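Local coordinates for protein restriction endonuclease S subunits (Thermoanaerobacter tengcongensis, PDB 3OKG) that probably binds DNA as the specificity subunit of a type I restriction-modification methyltransferase, acting alongside the M polypeptide, at residues I85-V90 with V105-D110; L36-R41 with F118-A123; C237-G242 with A314-R319. All coordinates share one frame; numbering follows the deposited sequence.

Contact 1 of 3, residues I85-V90 with V105-D110. With SO4 (sulfate ion), chain H.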
loop_
_atom_site.group_PDB
_atom_site.type_symbol
_atom_site.label_atom_id
_atom_site.label_comp_id
_atom_site.label_asym_id
_atom_site.label_seq_id
_atom_site.Cartn_x
_atom_site.Cartn_y
_atom_site.Cartn_z
ATOM N N ILE A 85 -22.859 27.772 -0.171
ATOM C CA ILE A 85 -22.911 26.676 0.788
ATOM C C ILE A 85 -23.172 27.184 2.195
ATOM O O ILE A 85 -22.846 28.332 2.543
ATOM C CB ILE A 85 -21.641 25.817 0.767
ATOM C CG1 ILE A 85 -20.389 26.684 1.002
ATOM C CG2 ILE A 85 -21.548 25.109 -0.574
ATOM C CD1 ILE A 85 -19.044 25.908 0.960
ATOM N N ARG A 86 -23.738 26.307 3.007
ATOM C CA ARG A 86 -24.059 26.634 4.398
ATOM C C ARG A 86 -23.485 25.574 5.324
ATOM O O ARG A 86 -23.285 24.420 4.927
ATOM C CB ARG A 86 -25.578 26.723 4.590
ATOM C CG ARG A 86 -26.259 27.830 3.763
ATOM C CD ARG A 86 -25.949 29.209 4.346
ATOM N NE ARG A 86 -26.492 30.263 3.496
ATOM C CZ ARG A 86 -26.195 31.555 3.611
ATOM N NH1 ARG A 86 -25.349 31.972 4.550
ATOM N NH2 ARG A 86 -26.747 32.433 2.780
ATOM N N SER A 87 -23.199 25.969 6.562
ATOM C CA SER A 87 -22.697 25.027 7.538
ATOM C C SER A 87 -23.550 23.758 7.542
ATOM O O SER A 87 -24.774 23.827 7.643
ATOM C CB SER A 87 -22.774 25.663 8.940
ATOM O OG SER A 87 -22.152 24.809 9.875
ATOM N N GLY A 88 -22.906 22.601 7.474
ATOM C CA GLY A 88 -23.649 21.358 7.527
ATOM C C GLY A 88 -24.080 20.819 6.176
ATOM O O GLY A 88 -24.599 19.698 6.100
ATOM N N ASP A 89 -23.893 21.588 5.099
ATOM C CA ASP A 89 -24.253 21.048 3.783
ATOM C C ASP A 89 -23.308 19.882 3.497
ATOM O O ASP A 89 -22.170 19.882 3.951
ATOM C CB ASP A 89 -24.044 22.060 2.646
ATOM C CG ASP A 89 -25.129 23.128 2.585
ATOM O OD1 ASP A 89 -26.170 22.986 3.248
ATOM O OD2 ASP A 89 -24.924 24.117 1.865
ATOM N N VAL A 90 -23.769 18.920 2.710
ATOM C CA VAL A 90 -22.879 17.952 2.108
ATOM C C VAL A 90 -22.692 18.367 0.667
ATOM O O VAL A 90 -23.672 18.648 -0.028
ATOM C CB VAL A 90 -23.484 16.529 2.202
ATOM C CG1 VAL A 90 -22.634 15.521 1.397
ATOM C CG2 VAL A 90 -23.593 16.106 3.682
ATOM N N VAL A 105 -19.619 20.522 4.957
ATOM C CA VAL A 105 -19.188 21.907 5.029
ATOM C C VAL A 105 -19.132 22.333 6.504
ATOM O O VAL A 105 -20.143 22.251 7.204
ATOM C CB VAL A 105 -20.163 22.823 4.250
ATOM C CG1 VAL A 105 -19.782 24.320 4.444
ATOM C CG2 VAL A 105 -20.179 22.442 2.747
ATOM N N PRO A 106 -17.961 22.752 6.977
ATOM C CA PRO A 106 -17.803 23.172 8.376
ATOM C C PRO A 106 -18.482 24.514 8.619
ATOM O O PRO A 106 -18.901 25.145 7.648
ATOM C CB PRO A 106 -16.287 23.311 8.526
ATOM C CG PRO A 106 -15.807 23.629 7.154
ATOM C CD PRO A 106 -16.704 22.870 6.218
ATOM N N PRO A 107 -18.597 24.954 9.871
ATOM C CA PRO A 107 -19.261 26.238 10.111
ATOM C C PRO A 107 -18.451 27.438 9.615
ATOM O O PRO A 107 -19.063 28.423 9.214
ATOM C CB PRO A 107 -19.479 26.238 11.643
ATOM C CG PRO A 107 -18.648 25.096 12.168
ATOM C CD PRO A 107 -18.611 24.093 11.071
ATOM N N ASP A 108 -17.122 27.347 9.609
ATOM C CA ASP A 108 -16.276 28.446 9.152
ATOM C C ASP A 108 -16.556 28.805 7.692
ATOM O O ASP A 108 -16.290 29.915 7.259
ATOM C CB ASP A 108 -14.782 28.122 9.376
ATOM C CG ASP A 108 -14.519 26.616 9.583
ATOM O OD1 ASP A 108 -15.164 25.974 10.477
ATOM O OD2 ASP A 108 -13.640 26.083 8.860
ATOM N N LEU A 109 -17.139 27.875 6.943
ATOM C CA LEU A 109 -17.403 28.100 5.515
ATOM C C LEU A 109 -18.867 28.478 5.210
ATOM O O LEU A 109 -19.279 28.520 4.053
ATOM C CB LEU A 109 -16.991 26.858 4.699
ATOM C CG LEU A 109 -15.488 26.656 4.606
ATOM C CD1 LEU A 109 -15.095 25.445 3.747
ATOM C CD2 LEU A 109 -14.869 27.934 4.055
ATOM N N ASP A 110 -19.649 28.759 6.241
ATOM C CA ASP A 110 -21.028 29.184 6.033
ATOM C C ASP A 110 -21.122 30.428 5.152
ATOM O O ASP A 110 -20.437 31.424 5.389
ATOM C CB ASP A 110 -21.728 29.460 7.374
ATOM C CG ASP A 110 -23.236 29.588 7.216
ATOM O OD1 ASP A 110 -23.917 28.564 7.008
ATOM O OD2 ASP A 110 -23.751 30.721 7.276
HETATM S S SO4 H . -29.662 30.231 1.289
HETATM O O1 SO4 H . -30.405 31.491 1.283
HETATM O O2 SO4 H . -29.397 29.846 2.674
HETATM O O3 SO4 H . -30.457 29.190 0.627
HETATM O O4 SO4 H . -28.389 30.400 0.582
#
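The type II beta turn from Arg-86 to Asp-89, between strands 81-84 and 90-93, rests on loop 105-110 through backbone and carboxylate bonds. With CG anti to the backbone N (chi1 -167°), the Asp-110 carboxylate reaches the turn at Ser-87 N and at the Arg-86 guanidinium; OD1 takes the Ser-87 N-H on its anti lone pair, with Ser-87 N and Asp-110 OD1 2.7 Å apart. Asp-110 OD2 meets the guanidinium edge in a salt bridge, its hydrogen bond from Arg-86 NH1 weak at 3.4 Å and the two planes 45° apart. Arg-86 NE turns to the sulfate of chain H, 3.0 Å from its O2 in another weak bond. With an alanine in place of Asp-110, the Ser-87 N-H would probably lose this acceptor and the guanidinium its partner on that edge. Gly-88 N gives a hydrogen bond to Val-105 O (2.8 Å), and Val-105 N gives one to Asp-89 O (2.8 Å). Between these bonds Val-105 packs inward, CG1 against Ile-85 CD1 and CG2 at 3.9 Å from Asp-89 CB. Within the turn Asp-89 OD2 accepts a hydrogen bond from Arg-86 N, above its carboxylate plane. Gly-88, third in the turn, has the positive phi (91°) characteristic of type II.

Contact 2 of 3, residues L36-R41 with F118-A123. With SO4 (sulfate ion), chain H; SO4 (sulfate ion), chain G.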
loop_
_atom_site.group_PDB
_atom_site.type_symbol
_atom_site.label_atom_id
_atom_site.label_comp_id
_atom_site.label_asym_id
_atom_site.label_seq_id
_atom_site.Cartn_x
_atom_site.Cartn_y
_atom_site.Cartn_z
ATOM N N LEU A 36 -33.245 20.446 1.588
ATOM C CA LEU A 36 -33.868 21.755 1.424
ATOM C C LEU A 36 -33.395 22.432 0.141
ATOM O O LEU A 36 -32.346 22.086 -0.404
ATOM C CB LEU A 36 -33.510 22.651 2.619
ATOM C CG LEU A 36 -33.871 22.155 4.030
ATOM C CD1 LEU A 36 -33.287 23.108 5.084
ATOM C CD2 LEU A 36 -35.379 22.032 4.186
ATOM N N PRO A 37 -34.133 23.455 -0.315
ATOM C CA PRO A 37 -33.681 24.181 -1.500
ATOM C C PRO A 37 -32.373 24.930 -1.204
ATOM O O PRO A 37 -32.056 25.237 -0.050
ATOM C CB PRO A 37 -34.822 25.167 -1.769
ATOM C CG PRO A 37 -35.987 24.651 -0.988
ATOM C CD PRO A 37 -35.403 23.982 0.208
ATOM N N THR A 38 -31.620 25.191 -2.262
ATOM C CA THR A 38 -30.314 25.813 -2.180
ATOM C C THR A 38 -30.312 26.973 -3.169
ATOM O O THR A 38 -31.179 27.040 -4.054
ATOM C CB THR A 38 -29.194 24.780 -2.506
ATOM O OG1 THR A 38 -29.389 24.260 -3.835
ATOM C CG2 THR A 38 -29.247 23.620 -1.483
ATOM N N GLU A 39 -29.351 27.882 -3.022
ATOM C CA GLU A 39 -29.325 29.091 -3.839
ATOM C C GLU A 39 -27.973 29.296 -4.485
ATOM O O GLU A 39 -26.982 28.665 -4.109
ATOM C CB GLU A 39 -29.651 30.314 -2.977
ATOM C CG GLU A 39 -31.102 30.393 -2.496
ATOM C CD GLU A 39 -31.402 31.695 -1.738
ATOM O OE1 GLU A 39 -30.884 32.764 -2.137
ATOM O OE2 GLU A 39 -32.157 31.652 -0.741
ATOM N N ARG A 40 -27.953 30.196 -5.461
ATOM C CA ARG A 40 -26.747 30.584 -6.142
ATOM C C ARG A 40 -26.466 32.066 -5.909
ATOM O O ARG A 40 -27.351 32.821 -5.512
ATOM C CB ARG A 40 -26.904 30.345 -7.627
ATOM C CG ARG A 40 -27.194 28.913 -7.951
ATOM C CD ARG A 40 -26.809 28.647 -9.364
ATOM N NE ARG A 40 -26.916 27.239 -9.687
ATOM C CZ ARG A 40 -26.326 26.696 -10.740
ATOM N NH1 ARG A 40 -25.579 27.456 -11.533
ATOM N NH2 ARG A 40 -26.479 25.403 -10.988
ATOM N N ARG A 41 -25.228 32.457 -6.158
ATOM C CA ARG A 41 -24.821 33.843 -6.036
ATOM C C ARG A 41 -23.642 34.074 -6.974
ATOM O O ARG A 41 -22.813 33.179 -7.174
ATOM C CB ARG A 41 -24.439 34.168 -4.595
ATOM C CG ARG A 41 -24.440 35.662 -4.286
ATOM C CD ARG A 41 -23.409 36.020 -3.248
ATOM N NE ARG A 41 -23.523 35.205 -2.049
ATOM C CZ ARG A 41 -22.479 34.815 -1.318
ATOM N NH1 ARG A 41 -21.241 35.177 -1.657
ATOM N NH2 ARG A 41 -22.668 34.063 -0.243
ATOM N N PHE A 118 -20.535 20.592 -7.851
ATOM C CA PHE A 118 -21.061 19.850 -6.697
ATOM C C PHE A 118 -22.557 19.912 -6.615
ATOM O O PHE A 118 -23.172 20.982 -6.739
ATOM C CB PHE A 118 -20.556 20.419 -5.360
ATOM C CG PHE A 118 -19.071 20.271 -5.127
ATOM C CD1 PHE A 118 -18.540 19.059 -4.690
ATOM C CD2 PHE A 118 -18.216 21.364 -5.262
ATOM C CE1 PHE A 118 -17.160 18.910 -4.438
ATOM C CE2 PHE A 118 -16.829 21.235 -4.997
ATOM C CZ PHE A 118 -16.300 20.008 -4.576
ATOM N N CYS A 119 -23.160 18.773 -6.314
ATOM C CA CYS A 119 -24.540 18.769 -5.860
ATOM C C CYS A 119 -24.571 19.166 -4.377
ATOM O O CYS A 119 -23.869 18.559 -3.559
ATOM C CB CYS A 119 -25.124 17.358 -6.024
ATOM S SG CYS A 119 -26.778 17.189 -5.357
ATOM N N VAL A 120 -25.394 20.151 -4.024
ATOM C CA VAL A 120 -25.416 20.655 -2.628
ATOM C C VAL A 120 -26.596 20.012 -1.888
ATOM O O VAL A 120 -27.734 20.188 -2.260
ATOM C CB VAL A 120 -25.485 22.210 -2.548
ATOM C CG1 VAL A 120 -25.543 22.659 -1.087
ATOM C CG2 VAL A 120 -24.224 22.860 -3.190
ATOM N N ILE A 121 -26.283 19.231 -0.866
ATOM C CA ILE A 121 -27.245 18.412 -0.165
ATOM C C ILE A 121 -27.399 18.994 1.237
ATOM O O ILE A 121 -26.548 18.764 2.102
ATOM C CB ILE A 121 -26.701 16.953 -0.090
ATOM C CG1 ILE A 121 -26.726 16.310 -1.490
ATOM C CG2 ILE A 121 -27.458 16.136 0.941
ATOM C CD1 ILE A 121 -25.691 15.145 -1.648
ATOM N N ARG A 122 -28.481 19.749 1.436
ATOM C CA ARG A 122 -28.743 20.490 2.661
ATOM C C ARG A 122 -29.804 19.807 3.491
ATOM O O ARG A 122 -30.978 19.777 3.091
ATOM C CB ARG A 122 -29.198 21.912 2.304
ATOM C CG ARG A 122 -29.447 22.835 3.518
ATOM C CD ARG A 122 -29.463 24.309 3.078
ATOM N NE ARG A 122 -28.185 24.647 2.431
ATOM C CZ ARG A 122 -28.008 25.674 1.606
ATOM N NH1 ARG A 122 -29.021 26.500 1.334
ATOM N NH2 ARG A 122 -26.818 25.880 1.059
ATOM N N ALA A 123 -29.411 19.257 4.644
ATOM C CA ALA A 123 -30.324 18.412 5.404
ATOM C C ALA A 123 -31.501 19.203 5.895
ATOM O O ALA A 123 -31.329 20.288 6.443
ATOM C CB ALA A 123 -29.619 17.792 6.603
HETATM S S SO4 H . -29.662 30.231 1.289
HETATM O O1 SO4 H . -30.405 31.491 1.283
HETATM O O2 SO4 H . -29.397 29.846 2.674
HETATM O O3 SO4 H . -30.457 29.190 0.627
HETATM O O4 SO4 H . -28.389 30.400 0.582
HETATM S S SO4 G . -24.958 24.699 -14.106
HETATM O O1 SO4 G . -24.268 25.975 -14.316
HETATM O O2 SO4 G . -25.144 24.454 -12.679
HETATM O O3 SO4 G . -26.270 24.748 -14.755
HETATM O O4 SO4 G . -24.148 23.602 -14.645
HETATM O O HOH W 1 -30.292 20.239 -0.857
HETATM O O HOH W 2 -27.948 28.124 -0.652
#
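Leu-36 and Arg-122 share the one direct backbone hydrogen bond of this contact, Leu-36 N to Arg-122 O at 2.8 Å, with the donor in the carbonyl plane. Water extends the pairing: one molecule donates to Leu-36 O and Val-120 O and accepts from Arg-122 N, linking the two backbones. Among the apolar contacts, Leu-36 CD1 lies 4.2 Å from Arg-122 CG, the two side chains crossing at about a right angle, while Thr-38 CG2 stands 3.8 Å from Val-120 CG1, methyl to methyl. In fold terms, segment 36-41 bridges two sheets of the specificity domain: it flanks 118-121, an outermost strand of a three-stranded antiparallel sheet, and also bonds by backbone to Val-84 and Arg-82 of the neighbouring mixed sheet. The polar and guanidinium contacts centre on Arg-122, whose chain leaves anti to the backbone N (chi1 -177°) and bends at chi3. Thr-38 CG2 lies over one face of the guanidinium, 3.9 Å from Arg-122 CZ. At the edge, Arg-122 NH1 gives a 2.8 Å bond to a second water, which also accepts a hydrogen bond from Glu-39 N and donates to the sulfate of chain H. NH1 bonds that sulfate directly but weakly, whereas NH2 forms a salt bridge with Asp-89.

Contact 3 of 3, residues C237-G242 with A314-R319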
loop_
_atom_site.group_PDB
_atom_site.type_symbol
_atom_site.label_atom_id
_atom_site.label_comp_id
_atom_site.label_asym_id
_atom_site.label_seq_id
_atom_site.Cartn_x
_atom_site.Cartn_y
_atom_site.Cartn_z
ATOM N N CYS A 237 33.840 -23.468 2.578
ATOM C CA CYS A 237 32.960 -23.213 1.442
ATOM C C CYS A 237 33.708 -23.414 0.122
ATOM O O CYS A 237 34.826 -22.910 -0.053
ATOM C CB CYS A 237 32.411 -21.780 1.538
ATOM S SG CYS A 237 30.929 -21.468 0.550
ATOM N N ASP A 238 33.108 -24.173 -0.797
ATOM C CA ASP A 238 33.648 -24.272 -2.155
ATOM C C ASP A 238 33.189 -23.045 -2.922
ATOM O O ASP A 238 32.005 -22.690 -2.881
ATOM C CB ASP A 238 33.134 -25.523 -2.866
ATOM C CG ASP A 238 33.566 -26.801 -2.183
ATOM O OD1 ASP A 238 34.653 -26.810 -1.584
ATOM O OD2 ASP A 238 32.816 -27.793 -2.243
ATOM N N ILE A 239 34.121 -22.387 -3.604
ATOM C CA ILE A 239 33.801 -21.187 -4.362
ATOM C C ILE A 239 34.072 -21.425 -5.846
ATOM O O ILE A 239 35.156 -21.857 -6.228
ATOM C CB ILE A 239 34.612 -19.990 -3.874
ATOM C CG1 ILE A 239 34.352 -19.757 -2.375
ATOM C CG2 ILE A 239 34.257 -18.756 -4.652
ATOM C CD1 ILE A 239 35.029 -18.527 -1.839
ATOM N N ILE A 240 33.079 -21.119 -6.664
ATOM C CA ILE A 240 33.080 -21.405 -8.100
ATOM C C ILE A 240 32.790 -20.094 -8.839
ATOM O O ILE A 240 31.696 -19.557 -8.710
ATOM C CB ILE A 240 31.929 -22.391 -8.414
ATOM C CG1 ILE A 240 32.111 -23.706 -7.644
ATOM C CG2 ILE A 240 31.788 -22.635 -9.910
ATOM C CD1 ILE A 240 31.314 -23.786 -6.332
ATOM N N MET A 241 33.754 -19.549 -9.580
ATOM C CA MET A 241 33.491 -18.323 -10.338
ATOM C C MET A 241 32.815 -18.698 -11.664
ATOM O O MET A 241 33.307 -19.555 -12.386
ATOM C CB MET A 241 34.776 -17.553 -10.635
ATOM C CG MET A 241 35.591 -17.107 -9.431
ATOM S SD MET A 241 34.711 -15.978 -8.342
ATOM C CE MET A 241 33.931 -17.169 -7.279
ATOM N N GLY A 242 31.695 -18.063 -11.987
ATOM C CA GLY A 242 30.978 -18.423 -13.202
ATOM C C GLY A 242 31.734 -18.029 -14.467
ATOM O O GLY A 242 32.591 -17.133 -14.441
ATOM N N ALA A 314 29.151 -15.859 -8.806
ATOM C CA ALA A 314 29.908 -16.950 -8.206
ATOM C C ALA A 314 28.888 -17.839 -7.480
ATOM O O ALA A 314 27.839 -17.362 -7.066
ATOM C CB ALA A 314 30.948 -16.402 -7.229
ATOM N N ALA A 315 29.173 -19.132 -7.360
ATOM C CA ALA A 315 28.370 -20.006 -6.508
ATOM C C ALA A 315 29.197 -20.454 -5.290
ATOM O O ALA A 315 30.382 -20.785 -5.421
ATOM C CB ALA A 315 27.878 -21.200 -7.280
ATOM N N LEU A 316 28.577 -20.451 -4.115
ATOM C CA LEU A 316 29.252 -20.818 -2.863
ATOM C C LEU A 316 28.592 -22.055 -2.313
ATOM O O LEU A 316 27.375 -22.074 -2.056
ATOM C CB LEU A 316 29.126 -19.685 -1.844
ATOM C CG LEU A 316 29.400 -18.308 -2.443
ATOM C CD1 LEU A 316 28.969 -17.210 -1.466
ATOM C CD2 LEU A 316 30.865 -18.180 -2.787
ATOM N N ARG A 317 29.368 -23.114 -2.161
ATOM C CA ARG A 317 28.788 -24.360 -1.695
ATOM C C ARG A 317 29.371 -24.677 -0.340
ATOM O O ARG A 317 30.544 -25.038 -0.242
ATOM C CB ARG A 317 29.059 -25.509 -2.653
ATOM C CG ARG A 317 28.317 -26.779 -2.247
ATOM C CD ARG A 317 28.442 -27.870 -3.293
ATOM N NE ARG A 317 27.789 -27.509 -4.554
ATOM C CZ ARG A 317 28.359 -27.598 -5.755
ATOM N NH1 ARG A 317 29.601 -28.053 -5.880
ATOM N NH2 ARG A 317 27.682 -27.245 -6.834
ATOM N N PRO A 318 28.558 -24.513 0.707
ATOM C CA PRO A 318 29.019 -24.705 2.086
ATOM C C PRO A 318 29.516 -26.129 2.302
ATOM O O PRO A 318 28.917 -27.081 1.816
ATOM C CB PRO A 318 27.760 -24.485 2.915
ATOM C CG PRO A 318 26.873 -23.624 2.058
ATOM C CD PRO A 318 27.168 -24.031 0.636
ATOM N N ARG A 319 30.610 -26.272 3.034
ATOM C CA ARG A 319 31.073 -27.589 3.435
ATOM C C ARG A 319 30.275 -27.998 4.654
ATOM O O ARG A 319 29.391 -27.256 5.087
ATOM C CB ARG A 319 32.589 -27.553 3.683
ATOM C CG ARG A 319 33.321 -27.195 2.394
ATOM C CD ARG A 319 34.829 -27.383 2.444
ATOM N NE ARG A 319 35.454 -26.648 1.342
ATOM C CZ ARG A 319 36.763 -26.466 1.192
ATOM N NH1 ARG A 319 37.619 -26.973 2.074
ATOM N NH2 ARG A 319 37.215 -25.771 0.153
#
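Ile-239 and Leu-316 lie side by side and point the same way, a non-hydrogen-bonded pair in the antiparallel ladder between strands 237-241 and 314-318, whose axes make an angle of 163°. Leu-316 CD2 fits against both branches of the isoleucine, 3.8 Å from Ile-239 CG1 and nearly as close to CG2. On the same face Cys-237 directs SG anti to its backbone N (chi1 -161°), which carries the sulfur across the ladder to 3.5 Å from Leu-316 CB. One methylene and one methyl of this leucine are thus each met by a different residue of the partner strand.

The opposite face carries Asp-238, Ile-240, Ala-315 and Arg-317. Ile-240 extends over the backbone of its neighbour, CD1 coming 3.3 Å from Ala-315 O, while the CB atoms of Ile-240 and Ala-315 stay 4.4 Å apart. Asp-238 and Arg-317 sit beside each other at CB, but the arginine's polar end goes to Asp-288. The aspartate instead meets Arg-319 at about a right angle, the carboxylate and guanidinium planes 44° apart. Its OD1 forms a salt bridge with Arg-319 NE at 3.0 Å, although both hydrogen bonds, from NE and NH2, are weak because they are strongly bent.

Paired backbone bonds join Asp-238 with Arg-317 and Ile-240 with Ala-315. Strand 313-318 pairs on its other side with strand 289-292, and 237-241 is an outermost strand of the four-stranded antiparallel sheet within this chain. Helix 324-333 covers Cys-237 and Leu-316 through Leu-327, and helix 352-357 packs on Ile-239 and Met-241.

Overall arrangement
Contacts 1 and 2 form one neighbourhood, their centres 11 Å apart and contact 1 nested within the chain loop that contact 2 closes. They join through the salt bridge from Asp-89 OD2 to Arg-122 NH2 at 2.7 Å, through a probable backbone hydrogen bond from Ile-121 N to Val-90 O, and through the sulfate of chain H, which both Arg-86 and Arg-122 reach through weak hydrogen bonds. That anion probably comes from the crystallisation liquor. Contact 3 belongs to the second specificity-domain range, on the other side of the chain's centre, its own centre about 71 Å from that of contact 1 and 75 Å from that of contact 2. Its Arg-317 to Asp-288 salt bridge recalls the Arg-122 to Asp-89 pair, consistent with two related domains.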